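Side-chain contact in cell division protein FtsZ 1 (Methanocaldococcus jannaschii, PDB 2VAP), which binds GTP, probably hydrolyses it, and probably polymerises into the contractile Z ring at the future cell division site: residues 240-245 against 284-289. Numbering follows the deposited sequence.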
# COMPACT_ATOMS: atom_id res chain seq x y z
N LYS A 240 4.39 13.34 -3.05
CA LYS A 240 5.71 13.09 -3.61
C LYS A 240 6.82 13.59 -2.69
O LYS A 240 7.85 12.94 -2.55
CB LYS A 240 5.83 13.73 -5.00
CG LYS A 240 6.84 13.04 -5.92
CD LYS A 240 6.86 13.69 -7.30
CE LYS A 240 7.85 12.99 -8.21
NZ LYS A 240 7.89 13.61 -9.57
N ALA A 241 6.60 14.74 -2.06
CA ALA A 241 7.56 15.34 -1.13
C ALA A 241 7.89 14.44 0.06
O ALA A 241 9.03 14.41 0.53
CB ALA A 241 7.06 16.70 -0.65
N VAL A 242 6.89 13.70 0.54
CA VAL A 242 7.05 12.77 1.66
C VAL A 242 7.52 11.39 1.19
O VAL A 242 8.36 10.76 1.83
CB VAL A 242 5.75 12.65 2.49
CG1 VAL A 242 5.82 11.50 3.49
CG2 VAL A 242 5.47 13.95 3.22
N MET A 243 6.99 10.94 0.05
CA MET A 243 7.20 9.56 -0.39
C MET A 243 8.42 9.34 -1.30
O MET A 243 8.87 8.20 -1.45
CB MET A 243 5.93 8.99 -1.03
CG MET A 243 4.72 9.02 -0.11
SD MET A 243 3.40 7.88 -0.59
CE MET A 243 3.94 6.38 0.21
N ASN A 244 8.95 10.41 -1.89
CA ASN A 244 10.15 10.33 -2.75
C ASN A 244 11.33 9.63 -2.09
O ASN A 244 12.02 8.82 -2.71
CB ASN A 244 10.58 11.72 -3.23
CG ASN A 244 10.06 12.06 -4.62
OD1 ASN A 244 9.62 11.18 -5.37
ND2 ASN A 244 10.11 13.34 -4.97
N ASN A 245 11.57 9.97 -0.82
CA ASN A 245 12.61 9.33 -0.02
C ASN A 245 12.03 8.83 1.30
O ASN A 245 12.60 9.05 2.37
CB ASN A 245 13.78 10.29 0.20
CG ASN A 245 14.53 10.61 -1.08
OD1 ASN A 245 14.63 11.78 -1.47
ND2 ASN A 245 15.05 9.59 -1.75
N GLY A 284 8.59 11.19 8.63
CA GLY A 284 7.42 11.61 7.87
C GLY A 284 6.20 10.76 8.14
O GLY A 284 6.29 9.69 8.75
N ALA A 285 5.04 11.25 7.70
CA ALA A 285 3.78 10.54 7.89
C ALA A 285 2.71 10.96 6.89
O ALA A 285 2.64 12.13 6.50
CB ALA A 285 3.26 10.75 9.31
N LEU A 286 1.90 9.99 6.47
CA LEU A 286 0.68 10.26 5.72
C LEU A 286 -0.51 9.87 6.59
O LEU A 286 -0.51 8.79 7.19
CB LEU A 286 0.66 9.50 4.39
CG LEU A 286 1.74 9.80 3.35
CD1 LEU A 286 2.93 8.86 3.50
CD2 LEU A 286 1.17 9.70 1.95
N ILE A 287 -1.50 10.75 6.66
CA ILE A 287 -2.70 10.51 7.46
C ILE A 287 -3.94 10.61 6.59
O ILE A 287 -4.18 11.64 5.97
CB ILE A 287 -2.83 11.51 8.64
CG1 ILE A 287 -1.54 11.55 9.48
CG2 ILE A 287 -4.04 11.16 9.52
CD1 ILE A 287 -1.51 12.66 10.51
N HIS A 288 -4.71 9.53 6.54
CA HIS A 288 -6.00 9.55 5.87
C HIS A 288 -7.12 9.35 6.89
O HIS A 288 -7.26 8.26 7.46
CB HIS A 288 -6.07 8.47 4.78
CG HIS A 288 -7.23 8.63 3.84
ND1 HIS A 288 -7.26 8.03 2.59
CD2 HIS A 288 -8.38 9.33 3.94
CE1 HIS A 288 -8.39 8.35 1.98
NE2 HIS A 288 -9.08 9.14 2.78
N VAL A 289 -7.89 10.40 7.12
CA VAL A 289 -9.03 10.35 8.02
C VAL A 289 -10.28 10.05 7.21
O VAL A 289 -10.59 10.74 6.24
CB VAL A 289 -9.21 11.68 8.81
CG1 VAL A 289 -10.33 11.55 9.85
CG2 VAL A 289 -7.91 12.09 9.48
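Leu286 meets both Val242 and Met243 through its two methyl branches, and the evidence for apolar packing is a set of carbon and sulfur distances near van der Waals contact, with 170 Å² buried between the two segments. CD1 of Leu286 lies 3.9 Å from CG1 of Val242, the two side chains sliding past each other in opposite directions. The same CD1 is 4.0 Å from CG of Met243, while Leu286 CD2 lies 3.8 Å from SD of Met243; here the side chains cross at about a right angle. Val242 CG1 stands anti to its own backbone N (chi1 169°), which places this methyl on the strand side, also 4.3 Å from the main-chain N of Ala285. The closest CA pair is Val242 and Gly284, 6.3 Å apart. Helix 236-243 thus lies against the mixed sheet of the FtsZ C-terminal domain, a fold shared with tubulin, and touches strand 284-291 between its neighbours 316-323 and 331-338: Val242 also packs on Ile318 and Thr338. An alanine at Leu286 lacks both methyls, and would probably leave a gap facing Val242 CG1 and Met243 SD, giving the thioether more freedom to turn. On the GTPase side, Met243 rests on Leu153 and Val155 of strand 153-160, and its carbonyl O accepts a hydrogen bond from Thr186 OG1, so Met243 ties the helix to both domains.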